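PDB 4E2H: chain length determinant protein from Shigella flexneri, which probably sets the chain length of the O-antigen polysaccharide of lipopolysaccharide, acting from the inner membrane through the periplasmic domain modelled here. Local coordinates for residues Thr14-Gln19 against Pro86-Tyr91; Thr18-Gly23 against Glu48-Arg53; Val142-Gln147 against Leu203-Asn208; Gln156-Tyr161 against Val178-Leu183; Ala165-Pro170 against Thr182-Gly187. All coordinates share one frame; numbering follows the deposited sequence.

Contact 1. Residues Thr14-Gln19 against Pro86-Tyr91; sequences TAIITQ and PLTVSY
Ile-17 and Val-89 meet at the apolar centre, their side chains crossing at about a right angle, with CD1 of Ile-17 4.1 Å from CG1 of Val-89. CG1 of Ile-17 sits between the backbone N and the carbonyl carbon (chi1 60°), and the extended chain beyond it carries CD1 to the valine. The other branch of Val-89 serves the next residue on this face: its CG2 lies 3.9 Å from CB of Ala-15. Leu-87 shares this face of the sheet, which Leu-103 and Ile-107 of helix 97-164 and Phe-54 of helix 43-65 cover.

Between the strands, Ala-15 and Val-89 form a hydrogen-bonded antiparallel pair. N of Ala-15 gives to O of Val-89 at 2.9 Å and 172°, and N of Val-89 returns a bond to O of Ala-15 at 2.8 Å. Ile-17 and Leu-87 repeat the exchange less straight; the N-H...O angle from N of Leu-87 to O of Ile-17 is 141°.

The other face is more polar. CG1 of Ile-16 lies 3.9 Å from OG1 of Thr-88, a hydroxyl hydrogen-bonded with OG of Ser-79, and OG1 of Thr-14 approaches CB of Ser-90 at 3.5 Å. Ser-59 and Glu-63 of the second subunit pack here. The chemistry is thus two-sided: aliphatic groups seal the sheet against its own helices, while the hydroxyl-bearing face meets a neighbouring subunit.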
# COMPACT_ATOMS: atom_id res chain seq x y z
N THR C 14 12.35 36.13 -9.10
CA THR C 14 11.49 35.08 -9.62
C THR C 14 12.11 33.69 -9.81
O THR C 14 13.16 33.53 -10.44
CB THR C 14 10.82 35.52 -10.93
OG1 THR C 14 9.73 36.40 -10.62
CG2 THR C 14 10.27 34.30 -11.71
N ALA C 15 11.46 32.67 -9.26
CA ALA C 15 11.94 31.31 -9.43
C ALA C 15 10.78 30.41 -9.80
O ALA C 15 9.61 30.70 -9.45
CB ALA C 15 12.62 30.83 -8.17
N ILE C 16 11.09 29.34 -10.54
CA ILE C 16 10.09 28.36 -10.97
C ILE C 16 10.45 27.01 -10.40
O ILE C 16 11.52 26.47 -10.68
CB ILE C 16 10.05 28.22 -12.49
CG1 ILE C 16 9.63 29.54 -13.15
CG2 ILE C 16 9.10 27.12 -12.91
CD1 ILE C 16 9.56 29.44 -14.69
N ILE C 17 9.54 26.43 -9.63
CA ILE C 17 9.80 25.17 -8.97
C ILE C 17 8.71 24.19 -9.31
O ILE C 17 7.53 24.57 -9.42
CB ILE C 17 9.80 25.33 -7.46
CG1 ILE C 17 8.44 25.86 -7.00
CG2 ILE C 17 10.91 26.29 -7.04
CD1 ILE C 17 8.24 25.84 -5.49
N THR C 18 9.09 22.93 -9.48
CA THR C 18 8.13 21.89 -9.77
C THR C 18 8.35 20.70 -8.82
O THR C 18 9.15 20.79 -7.87
CB THR C 18 8.23 21.46 -11.24
OG1 THR C 18 7.07 20.70 -11.59
CG2 THR C 18 9.48 20.62 -11.47
N GLN C 19 7.66 19.59 -9.07
CA GLN C 19 7.75 18.42 -8.22
C GLN C 19 9.14 17.78 -8.28
O GLN C 19 9.78 17.77 -9.31
CB GLN C 19 6.73 17.39 -8.67
CG GLN C 19 7.10 16.77 -10.01
CD GLN C 19 6.01 15.91 -10.59
OE1 GLN C 19 4.92 15.77 -10.00
NE2 GLN C 19 6.28 15.33 -11.76
N PRO C 86 3.81 23.07 -13.24
CA PRO C 86 4.96 23.88 -12.78
C PRO C 86 4.46 25.08 -12.00
O PRO C 86 3.35 25.60 -12.26
CB PRO C 86 5.67 24.30 -14.07
CG PRO C 86 4.55 24.33 -15.10
CD PRO C 86 3.43 23.36 -14.64
N LEU C 87 5.25 25.51 -11.03
CA LEU C 87 4.81 26.57 -10.13
C LEU C 87 5.82 27.70 -10.11
O LEU C 87 7.04 27.47 -10.16
CB LEU C 87 4.60 26.02 -8.72
CG LEU C 87 3.26 25.37 -8.32
CD1 LEU C 87 3.44 24.64 -6.97
CD2 LEU C 87 2.09 26.38 -8.23
N THR C 88 5.32 28.92 -10.03
CA THR C 88 6.14 30.10 -10.12
C THR C 88 6.01 30.91 -8.85
O THR C 88 4.90 31.28 -8.44
CB THR C 88 5.68 31.00 -11.26
OG1 THR C 88 5.85 30.29 -12.50
CG2 THR C 88 6.48 32.31 -11.27
N VAL C 89 7.15 31.21 -8.24
CA VAL C 89 7.16 31.98 -7.01
C VAL C 89 7.94 33.26 -7.22
O VAL C 89 8.94 33.27 -7.94
CB VAL C 89 7.82 31.20 -5.88
CG1 VAL C 89 7.18 29.84 -5.78
CG2 VAL C 89 9.33 31.07 -6.14
N SER C 90 7.48 34.33 -6.60
CA SER C 90 8.12 35.62 -6.79
C SER C 90 8.04 36.45 -5.51
O SER C 90 7.01 36.46 -4.83
CB SER C 90 7.46 36.39 -7.94
OG SER C 90 6.31 37.08 -7.48
N TYR C 91 9.13 37.15 -5.21
CA TYR C 91 9.13 38.07 -4.08
C TYR C 91 9.49 39.49 -4.53
O TYR C 91 10.34 39.69 -5.42
CB TYR C 91 10.06 37.57 -2.98
CG TYR C 91 10.25 38.56 -1.87
CD1 TYR C 91 9.28 38.73 -0.90
CD2 TYR C 91 11.39 39.35 -1.81
CE1 TYR C 91 9.44 39.66 0.12
CE2 TYR C 91 11.56 40.28 -0.80
CZ TYR C 91 10.58 40.43 0.16
OH TYR C 91 10.76 41.36 1.16

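Contact 2. Residues Thr18-Gly23 against Glu48-Arg53; sequences TQPDVG and ETLIGR
Ile-51 reaches from its helix to the backbone of Thr-18 and Gln-19, where the chain leaves strand 12-18. Its CG1 lies anti to the backbone N (chi1 -173°), and a turn at chi2 takes CD1 to within 3.6 Å of O of Thr-18. The second branch, CG2, faces the other way along the loop and rests 3.9 Å from CB of Gln-19. Between the two branches, CB of Ile-51 comes 3.7 Å from CA of Gln-19, so the branched carbon itself presses on the main chain.

Gln-19 begins with CG set between its own N and carbonyl carbon (chi1 70°). From there the chain runs extended and brings the amide beside the helix, with OE1 4.1 Å from N of Glu-48, and the side chain also touches Gln-47. The hold on the helix is therefore made by its CB and CA, with the amide lying at the border.

Pro-20 supplies the other apolar touch. Its CG meets CD1 of Leu-50 at 4.1 Å, ring and leucine crossing at about a right angle, and Ile-25 packs against both residues. No hydrogen bond joins the two segments; the contact is made by van der Waals packing alone. Further along the loop, Asp-21 forms a salt bridge with Lys-120 of the second subunit. This is a strand-to-helix connection, an extended loop leaving the sheet and laid across helix 43-65 in the alpha/beta base of the periplasmic domain.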
# COMPACT_ATOMS: atom_id res chain seq x y z
N THR C 18 9.09 22.93 -9.48
CA THR C 18 8.13 21.89 -9.77
C THR C 18 8.35 20.70 -8.82
O THR C 18 9.15 20.79 -7.87
CB THR C 18 8.23 21.46 -11.24
OG1 THR C 18 7.07 20.70 -11.59
CG2 THR C 18 9.48 20.62 -11.47
N GLN C 19 7.66 19.59 -9.07
CA GLN C 19 7.75 18.42 -8.22
C GLN C 19 9.14 17.78 -8.28
O GLN C 19 9.78 17.77 -9.31
CB GLN C 19 6.73 17.39 -8.67
CG GLN C 19 7.10 16.77 -10.01
CD GLN C 19 6.01 15.91 -10.59
OE1 GLN C 19 4.92 15.77 -10.00
NE2 GLN C 19 6.28 15.33 -11.76
N PRO C 20 9.58 17.18 -7.17
CA PRO C 20 10.94 16.61 -7.25
C PRO C 20 10.90 15.38 -8.17
O PRO C 20 9.84 14.72 -8.18
CB PRO C 20 11.22 16.19 -5.81
CG PRO C 20 9.80 15.82 -5.24
CD PRO C 20 8.77 16.58 -6.09
N ASP C 21 11.96 15.07 -8.92
CA ASP C 21 11.89 13.90 -9.81
C ASP C 21 12.12 12.57 -9.08
O ASP C 21 12.35 12.54 -7.87
CB ASP C 21 12.76 14.02 -11.08
CG ASP C 21 14.18 14.52 -10.81
OD1 ASP C 21 15.01 13.73 -10.30
OD2 ASP C 21 14.47 15.70 -11.15
N VAL C 22 12.03 11.50 -9.86
CA VAL C 22 12.12 10.12 -9.38
C VAL C 22 13.43 9.81 -8.64
O VAL C 22 13.39 9.29 -7.53
CB VAL C 22 11.88 9.12 -10.52
CG1 VAL C 22 12.07 7.71 -10.03
CG2 VAL C 22 10.49 9.33 -11.14
N GLY C 23 14.58 10.12 -9.23
CA GLY C 23 15.84 10.02 -8.49
C GLY C 23 16.02 11.33 -7.73
O GLY C 23 16.18 12.38 -8.33
N GLU C 48 3.58 14.29 -6.38
CA GLU C 48 2.47 15.23 -6.14
C GLU C 48 2.32 15.67 -4.67
O GLU C 48 2.28 16.86 -4.37
CB GLU C 48 1.15 14.62 -6.64
CG GLU C 48 0.86 14.87 -8.14
CD GLU C 48 -0.62 14.58 -8.53
OE1 GLU C 48 -1.46 14.35 -7.61
OE2 GLU C 48 -0.94 14.60 -9.75
N THR C 49 2.21 14.70 -3.76
CA THR C 49 2.02 14.96 -2.34
C THR C 49 3.14 15.83 -1.78
O THR C 49 2.91 16.70 -0.93
CB THR C 49 2.00 13.63 -1.55
OG1 THR C 49 1.06 12.73 -2.17
CG2 THR C 49 1.63 13.84 -0.07
N LEU C 50 4.36 15.61 -2.26
CA LEU C 50 5.50 16.36 -1.77
C LEU C 50 5.47 17.80 -2.26
O LEU C 50 5.57 18.75 -1.47
CB LEU C 50 6.80 15.69 -2.20
CG LEU C 50 7.16 14.41 -1.44
CD1 LEU C 50 8.51 13.86 -1.91
CD2 LEU C 50 7.24 14.70 0.06
N ILE C 51 5.33 17.99 -3.56
CA ILE C 51 5.33 19.37 -4.03
C ILE C 51 4.11 20.11 -3.50
O ILE C 51 4.20 21.30 -3.14
CB ILE C 51 5.40 19.51 -5.56
CG1 ILE C 51 5.56 20.98 -5.92
CG2 ILE C 51 4.13 18.98 -6.20
CD1 ILE C 51 6.76 21.59 -5.23
N GLY C 52 2.98 19.40 -3.43
CA GLY C 52 1.75 19.99 -2.92
C GLY C 52 1.95 20.40 -1.48
O GLY C 52 1.41 21.40 -1.01
N ARG C 53 2.75 19.61 -0.78
CA ARG C 53 3.05 19.87 0.60
C ARG C 53 3.80 21.19 0.73
O ARG C 53 3.48 22.01 1.58
CB ARG C 53 3.89 18.72 1.15
CG ARG C 53 4.05 18.73 2.64
CD ARG C 53 4.12 17.31 3.22
NE ARG C 53 3.82 17.38 4.64
CZ ARG C 53 2.79 16.79 5.22
NH1 ARG C 53 1.96 16.03 4.50
NH2 ARG C 53 2.60 16.94 6.52

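Contact 3. Residues Val142-Gln147 against Leu203-Asn208; sequences VVAQEQ and LVFSPN
Ala-144, within the long helix 97-164, faces the extended Leu-203 to Phe-205 segment, with the CA atoms of Ala-144 and Leu-203 6.1 Å apart. No direct hydrogen bond spans the gap, but a water does: it donates to O of Ala-144 at 2.7 Å and accepts a weak bond from N of Val-204 at 3.3 Å.

CB of Ala-144 is the centre of the side-chain packing. It lies 3.5 Å from CE1 of Phe-205, approaching the ring obliquely, and is equally close to the carbonyl oxygen of Val-204. The small methyl lets the extended chain come this near to the helix. Phe-205 directs its ring back toward the helix with CG anti to its carbonyl carbon (chi1 -65°), and the same ring stacks with Tyr-209.

On the other flank, Leu-203 lays a methyl against the helix backbone: its CD2 is 3.3 Å from O of Ala-144, the carbonyl that also takes the water. Gln-145 bends at chi2 (73°) and brings its amide oxygen over the leucine tip, where OE1 stands 3.7 Å from both CD1 and CD2 of Leu-203. The two side chains cross obliquely, a polar atom lying against methyl groups. Leu-203 also touches Lys-148, one helical turn further on.

The contact thus sets the segment that leads into helix 207-219 alongside the C-terminal half of helix 97-164. Glu-146 of the long helix forms a salt bridge with Arg-213 of the third subunit, while Val-204 in the loop packs on Gln-154 of the second subunit.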
# COMPACT_ATOMS: atom_id res chain seq x y z
N VAL C 142 -2.07 -17.08 16.10
CA VAL C 142 -3.18 -17.71 16.80
C VAL C 142 -3.83 -18.82 15.97
O VAL C 142 -4.10 -19.91 16.48
CB VAL C 142 -4.25 -16.68 17.13
CG1 VAL C 142 -5.56 -17.40 17.48
CG2 VAL C 142 -3.76 -15.74 18.24
N VAL C 143 -4.07 -18.53 14.69
CA VAL C 143 -4.63 -19.49 13.76
C VAL C 143 -3.83 -20.78 13.71
O VAL C 143 -4.42 -21.86 13.66
CB VAL C 143 -4.69 -18.93 12.34
CG1 VAL C 143 -5.01 -20.03 11.34
CG2 VAL C 143 -5.71 -17.81 12.25
N ALA C 144 -2.49 -20.67 13.70
CA ALA C 144 -1.63 -21.84 13.55
C ALA C 144 -1.47 -22.60 14.87
O ALA C 144 -1.20 -23.80 14.85
CB ALA C 144 -0.29 -21.47 13.00
N GLN C 145 -1.62 -21.91 16.00
CA GLN C 145 -1.50 -22.58 17.29
C GLN C 145 -2.75 -23.39 17.60
O GLN C 145 -2.72 -24.40 18.31
CB GLN C 145 -1.29 -21.57 18.41
CG GLN C 145 -1.18 -22.22 19.78
CD GLN C 145 0.14 -22.94 19.96
OE1 GLN C 145 1.13 -22.64 19.29
NE2 GLN C 145 0.17 -23.89 20.90
N GLU C 146 -3.88 -22.92 17.08
CA GLU C 146 -5.12 -23.62 17.31
C GLU C 146 -5.27 -24.72 16.28
O GLU C 146 -5.82 -25.78 16.57
CB GLU C 146 -6.29 -22.65 17.34
CG GLU C 146 -6.08 -21.60 18.42
CD GLU C 146 -7.32 -20.74 18.68
OE1 GLU C 146 -8.19 -20.67 17.76
OE2 GLU C 146 -7.41 -20.14 19.78
N GLN C 147 -4.78 -24.49 15.08
CA GLN C 147 -4.68 -25.58 14.14
C GLN C 147 -3.94 -26.74 14.80
O GLN C 147 -4.40 -27.88 14.80
CB GLN C 147 -3.95 -25.14 12.88
CG GLN C 147 -4.86 -24.53 11.84
CD GLN C 147 -5.97 -25.48 11.42
OE1 GLN C 147 -7.08 -25.44 11.97
NE2 GLN C 147 -5.69 -26.33 10.44
N LEU C 203 4.99 -25.18 14.32
CA LEU C 203 3.84 -24.55 13.71
C LEU C 203 4.00 -24.49 12.20
O LEU C 203 5.09 -24.22 11.70
CB LEU C 203 3.68 -23.14 14.26
CG LEU C 203 3.30 -23.16 15.74
CD1 LEU C 203 3.24 -21.75 16.33
CD2 LEU C 203 1.96 -23.90 15.93
N VAL C 204 2.93 -24.76 11.47
CA VAL C 204 2.95 -24.57 10.02
C VAL C 204 2.30 -23.22 9.66
O VAL C 204 1.21 -22.89 10.15
CB VAL C 204 2.26 -25.73 9.30
CG1 VAL C 204 1.72 -25.27 7.97
CG2 VAL C 204 3.25 -26.84 9.09
N PHE C 205 2.96 -22.43 8.81
CA PHE C 205 2.42 -21.13 8.42
C PHE C 205 2.31 -20.93 6.92
O PHE C 205 3.02 -21.57 6.15
CB PHE C 205 3.32 -20.01 8.93
CG PHE C 205 3.37 -19.91 10.41
CD1 PHE C 205 2.31 -19.36 11.12
CD2 PHE C 205 4.49 -20.35 11.11
CE1 PHE C 205 2.36 -19.25 12.50
CE2 PHE C 205 4.55 -20.23 12.50
CZ PHE C 205 3.48 -19.68 13.20
N SER C 206 1.47 -19.98 6.52
CA SER C 206 1.39 -19.55 5.13
C SER C 206 2.69 -18.85 4.69
O SER C 206 3.37 -18.22 5.50
CB SER C 206 0.19 -18.62 4.96
OG SER C 206 -0.32 -18.63 3.63
N PRO C 207 3.03 -18.96 3.40
CA PRO C 207 4.22 -18.24 2.92
C PRO C 207 4.07 -16.76 3.21
O PRO C 207 5.07 -16.08 3.49
CB PRO C 207 4.19 -18.48 1.41
CG PRO C 207 3.32 -19.73 1.24
CD PRO C 207 2.29 -19.61 2.31
N ASN C 208 2.84 -16.26 3.16
CA ASN C 208 2.57 -14.88 3.51
C ASN C 208 3.04 -14.53 4.91
O ASN C 208 3.29 -13.36 5.23
CB ASN C 208 1.08 -14.57 3.44
CG ASN C 208 0.74 -13.23 4.08
OD1 ASN C 208 0.35 -13.16 5.26
ND2 ASN C 208 0.92 -12.15 3.31
O HOH W 1 -0.12 -25.10 12.77

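Contact 4. Residues Gln156-Tyr161 against Val178-Leu183; sequences QEALQY and VTQDTL
Near the far end of helix 97-164, the returning chain lays Gln-180 and Leu-183 against Ala-158 and its neighbours. CB of Ala-158 meets CB of Leu-183 at 3.6 Å, methyl against methylene, and Leu-191 of helix 187-195 packs on the same alanine.

Gln-180 does the rest. With CG anti to its backbone N (chi1 165°) and a bend at chi2, it turns its amide in toward the helix. NE2 stands 3.6 Å from CE2 of Tyr-161, oblique to the ring, whose plane is 62° from that of the amide. The same nitrogen is 3.8 Å from CB of Glu-157 and makes a weak hydrogen bond to O of Gln-154. The tyrosine ring, for its part, has O of Glu-157 3.5 Å above the centre of one face.

An ST turn shapes the returning segment: N of Asp-181 bonds to OG1 of Thr-179 at 3.0 Å, and N of Thr-179 in turn bonds to OG1 of Thr-182. Glu-157 bends at chi2, leading its carboxylate away from Gln-180, where it is hydrogen-bonded with OG1 of Thr-200 of the third subunit. Asp-181 forms salt bridges with Arg-151 and Arg-201 of that same subunit.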
# COMPACT_ATOMS: atom_id res chain seq x y z
N GLN C 156 -4.63 -37.11 20.99
CA GLN C 156 -5.03 -37.60 22.33
C GLN C 156 -6.18 -38.59 22.23
O GLN C 156 -6.25 -39.56 22.99
CB GLN C 156 -5.44 -36.45 23.27
CG GLN C 156 -4.37 -36.07 24.29
CD GLN C 156 -4.36 -34.57 24.63
OE1 GLN C 156 -5.28 -33.83 24.25
NE2 GLN C 156 -3.32 -34.12 25.33
N GLU C 157 -7.06 -38.34 21.28
CA GLU C 157 -8.30 -39.08 21.14
C GLU C 157 -8.01 -40.45 20.56
O GLU C 157 -8.50 -41.48 21.05
CB GLU C 157 -9.25 -38.30 20.24
CG GLU C 157 -10.63 -38.85 20.13
CD GLU C 157 -11.51 -38.50 21.35
OE1 GLU C 157 -10.99 -37.85 22.30
OE2 GLU C 157 -12.72 -38.88 21.34
N ALA C 158 -7.20 -40.47 19.51
CA ALA C 158 -6.90 -41.73 18.83
C ALA C 158 -6.02 -42.66 19.69
O ALA C 158 -5.86 -43.84 19.38
CB ALA C 158 -6.26 -41.48 17.49
N LEU C 159 -5.44 -42.11 20.76
CA LEU C 159 -4.57 -42.91 21.60
C LEU C 159 -5.46 -43.85 22.38
O LEU C 159 -5.11 -45.03 22.56
CB LEU C 159 -3.79 -42.03 22.58
CG LEU C 159 -2.95 -42.79 23.59
CD1 LEU C 159 -1.91 -43.62 22.88
CD2 LEU C 159 -2.28 -41.79 24.51
N GLN C 160 -6.60 -43.34 22.82
CA GLN C 160 -7.61 -44.15 23.47
C GLN C 160 -8.02 -45.30 22.55
O GLN C 160 -7.97 -46.46 22.94
CB GLN C 160 -8.82 -43.30 23.81
CG GLN C 160 -8.53 -42.27 24.87
CD GLN C 160 -9.76 -41.48 25.23
OE1 GLN C 160 -10.44 -40.93 24.35
NE2 GLN C 160 -10.08 -41.42 26.53
N TYR C 161 -8.41 -44.98 21.32
CA TYR C 161 -8.82 -46.02 20.37
C TYR C 161 -7.74 -47.08 20.30
O TYR C 161 -8.03 -48.27 20.36
CB TYR C 161 -9.07 -45.46 18.96
CG TYR C 161 -9.94 -44.21 18.86
CD1 TYR C 161 -10.82 -43.85 19.88
CD2 TYR C 161 -9.87 -43.39 17.74
CE1 TYR C 161 -11.60 -42.71 19.77
CE2 TYR C 161 -10.64 -42.24 17.63
CZ TYR C 161 -11.51 -41.90 18.64
OH TYR C 161 -12.29 -40.77 18.54
N VAL C 178 -3.20 -38.99 7.04
CA VAL C 178 -3.95 -39.55 8.18
C VAL C 178 -5.12 -38.69 8.69
O VAL C 178 -4.95 -37.48 8.91
CB VAL C 178 -3.00 -39.75 9.35
CG1 VAL C 178 -3.48 -40.88 10.24
CG2 VAL C 178 -1.63 -40.07 8.81
N THR C 179 -6.28 -39.31 8.88
CA THR C 179 -7.46 -38.63 9.47
C THR C 179 -7.67 -39.01 10.92
O THR C 179 -6.91 -39.81 11.47
CB THR C 179 -8.78 -38.97 8.75
OG1 THR C 179 -9.17 -40.32 9.10
CG2 THR C 179 -8.64 -38.78 7.23
N GLN C 180 -8.73 -38.49 11.53
CA GLN C 180 -9.05 -38.82 12.92
C GLN C 180 -9.36 -40.30 13.07
O GLN C 180 -9.17 -40.87 14.14
CB GLN C 180 -10.23 -38.00 13.42
CG GLN C 180 -10.89 -38.50 14.71
CD GLN C 180 -10.13 -38.10 15.97
OE1 GLN C 180 -10.21 -36.95 16.43
NE2 GLN C 180 -9.40 -39.06 16.54
N ASP C 181 -9.84 -40.93 12.01
CA ASP C 181 -10.21 -42.34 12.10
C ASP C 181 -8.95 -43.22 12.14
O ASP C 181 -8.59 -43.78 13.19
CB ASP C 181 -11.12 -42.69 10.93
CG ASP C 181 -12.34 -41.77 10.85
OD1 ASP C 181 -12.94 -41.47 11.92
OD2 ASP C 181 -12.70 -41.34 9.73
N THR C 182 -8.27 -43.26 10.99
CA THR C 182 -6.99 -43.93 10.80
C THR C 182 -5.79 -43.54 11.69
O THR C 182 -4.78 -44.25 11.70
CB THR C 182 -6.53 -43.78 9.34
OG1 THR C 182 -6.31 -42.39 9.07
CG2 THR C 182 -7.60 -44.32 8.40
N LEU C 183 -5.85 -42.46 12.45
CA LEU C 183 -4.68 -42.14 13.29
C LEU C 183 -4.21 -43.30 14.17
O LEU C 183 -3.00 -43.56 14.25
CB LEU C 183 -4.92 -40.90 14.17
CG LEU C 183 -4.37 -39.58 13.62
CD1 LEU C 183 -5.07 -38.38 14.28
CD2 LEU C 183 -2.85 -39.50 13.79

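Contact 5. Residues Ala165-Pro170 against Thr182-Gly187; sequences AQVTKP and TLFLLG
Gly-187 has a positive phi of 77° and lies with its bare CA against the chain from Val-167 to Lys-169. Because it has no side chain, its backbone can come this close: CA of Gly-187 is 3.7 Å from O of Val-167 and 4.1 Å from N of Lys-169.

Val-167 packs on Phe-184, at the start of the 3-10 turn, and on Gly-187, just after it. Its CG1, anti to the backbone N (chi1 -177°), touches CA of Gly-187 at 3.8 Å. The other methyl, CG2, comes in at the edge of the Phe-184 ring, near its plane, 4.3 Å from CE2. CD2 of Leu-185 lies over one face of that ring, offset toward the rim.

Farther along, Pro-170 meets the turn through backbone carbonyls. Its CA makes a CA-H...O contact with O of Leu-185 at 3.4 Å, and its CD lies 3.8 Å from O of Leu-186. No conventional hydrogen bond joins the two segments. Backbone hydrogen bonds come from residues just beyond: Val-167 with Ser-188, Thr-168 with Glu-189 and Leu-185 with Gln-171. Lys-169 adds a salt bridge to Glu-189.

At the start of segment 165-170 the long helix ends in a Schellman motif with Gln-166 as its C-prime residue. Together these features make a helix-loop-helix connection at the far end of helix 97-164, where the loop runs beside the 3-10 turn leading into helix 187-195.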
# COMPACT_ATOMS: atom_id res chain seq x y z
N ALA C 165 -7.85 -51.13 21.54
CA ALA C 165 -7.65 -52.19 20.55
C ALA C 165 -6.27 -52.81 20.71
O ALA C 165 -5.81 -53.58 19.84
CB ALA C 165 -7.82 -51.63 19.14
N GLN C 166 -5.62 -52.47 21.82
CA GLN C 166 -4.26 -52.91 22.13
C GLN C 166 -3.33 -52.88 20.92
O GLN C 166 -2.67 -53.88 20.64
CB GLN C 166 -4.28 -54.32 22.73
CG GLN C 166 -5.14 -54.46 23.98
CD GLN C 166 -5.22 -55.90 24.47
OE1 GLN C 166 -5.16 -56.85 23.67
NE2 GLN C 166 -5.35 -56.08 25.79
N VAL C 167 -3.26 -51.75 20.21
CA VAL C 167 -2.27 -51.57 19.16
C VAL C 167 -1.13 -50.68 19.67
O VAL C 167 -1.36 -49.56 20.14
CB VAL C 167 -2.87 -50.91 17.91
CG1 VAL C 167 -1.82 -50.82 16.81
CG2 VAL C 167 -4.08 -51.69 17.44
N THR C 168 0.10 -51.17 19.57
CA THR C 168 1.24 -50.43 20.10
C THR C 168 2.20 -50.01 18.97
O THR C 168 2.96 -49.05 19.10
CB THR C 168 1.99 -51.26 21.14
OG1 THR C 168 1.98 -52.63 20.72
CG2 THR C 168 1.31 -51.15 22.51
N LYS C 169 2.13 -50.74 17.87
CA LYS C 169 3.03 -50.52 16.76
C LYS C 169 2.27 -50.33 15.47
O LYS C 169 1.18 -50.88 15.29
CB LYS C 169 3.98 -51.71 16.59
CG LYS C 169 4.79 -52.05 17.83
CD LYS C 169 5.82 -50.97 18.14
CE LYS C 169 7.15 -51.61 18.53
NZ LYS C 169 7.96 -50.73 19.43
N PRO C 170 2.87 -49.55 14.55
CA PRO C 170 2.26 -49.28 13.25
C PRO C 170 1.63 -50.53 12.64
O PRO C 170 2.25 -51.60 12.64
CB PRO C 170 3.46 -48.82 12.41
CG PRO C 170 4.39 -48.19 13.40
CD PRO C 170 4.21 -48.96 14.69
N THR C 182 -8.27 -43.26 10.99
CA THR C 182 -6.99 -43.93 10.80
C THR C 182 -5.79 -43.54 11.69
O THR C 182 -4.78 -44.25 11.70
CB THR C 182 -6.53 -43.78 9.34
OG1 THR C 182 -6.31 -42.39 9.07
CG2 THR C 182 -7.60 -44.32 8.40
N LEU C 183 -5.85 -42.46 12.45
CA LEU C 183 -4.68 -42.14 13.29
C LEU C 183 -4.21 -43.30 14.17
O LEU C 183 -3.00 -43.56 14.25
CB LEU C 183 -4.92 -40.90 14.17
CG LEU C 183 -4.37 -39.58 13.62
CD1 LEU C 183 -5.07 -38.38 14.28
CD2 LEU C 183 -2.85 -39.50 13.79
N PHE C 184 -5.15 -43.99 14.82
CA PHE C 184 -4.77 -45.02 15.80
C PHE C 184 -3.95 -46.14 15.15
O PHE C 184 -3.32 -46.95 15.84
CB PHE C 184 -6.01 -45.59 16.51
CG PHE C 184 -6.63 -46.77 15.79
CD1 PHE C 184 -7.53 -46.58 14.75
CD2 PHE C 184 -6.33 -48.07 16.17
CE1 PHE C 184 -8.10 -47.66 14.10
CE2 PHE C 184 -6.90 -49.15 15.51
CZ PHE C 184 -7.78 -48.94 14.47
N LEU C 185 -3.92 -46.19 13.82
CA LEU C 185 -3.10 -47.21 13.19
C LEU C 185 -1.62 -46.98 13.44
O LEU C 185 -0.81 -47.88 13.22
CB LEU C 185 -3.40 -47.27 11.70
CG LEU C 185 -4.88 -47.56 11.46
CD1 LEU C 185 -5.28 -47.22 10.02
CD2 LEU C 185 -5.19 -49.00 11.79
N LEU C 186 -1.24 -45.78 13.88
CA LEU C 186 0.20 -45.50 14.13
C LEU C 186 0.58 -46.19 15.43
O LEU C 186 1.76 -46.29 15.80
CB LEU C 186 0.47 -44.00 14.22
CG LEU C 186 -0.10 -43.13 13.10
CD1 LEU C 186 -0.04 -41.66 13.48
CD2 LEU C 186 0.61 -43.37 11.78
N GLY C 187 -0.43 -46.68 16.14
CA GLY C 187 -0.15 -47.41 17.35
C GLY C 187 0.21 -46.47 18.48
O GLY C 187 0.60 -45.32 18.24

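From the N terminus, contact 2 is the first to close, returning 18-23 to helix 43-65 across a loop that contains helix 26-35. Contact 1 starts from the same stretch of chain, on strand 12-18, but closes later, so its wider loop takes in helix 43-65 before strand 87-92 pairs with strand 12-18; both belong to the base. Helix 97-164 then runs to the other side of the chain's centre. Contact 3 joins its C-terminal half to the loop leading into helix 207-219. Within that span lie contacts 4 and 5; contact 5 opens later but both end on the same stretch, sharing Thr-182 and Leu-183. Their centres are 8 Å apart, those of contacts 1 and 5 82 Å.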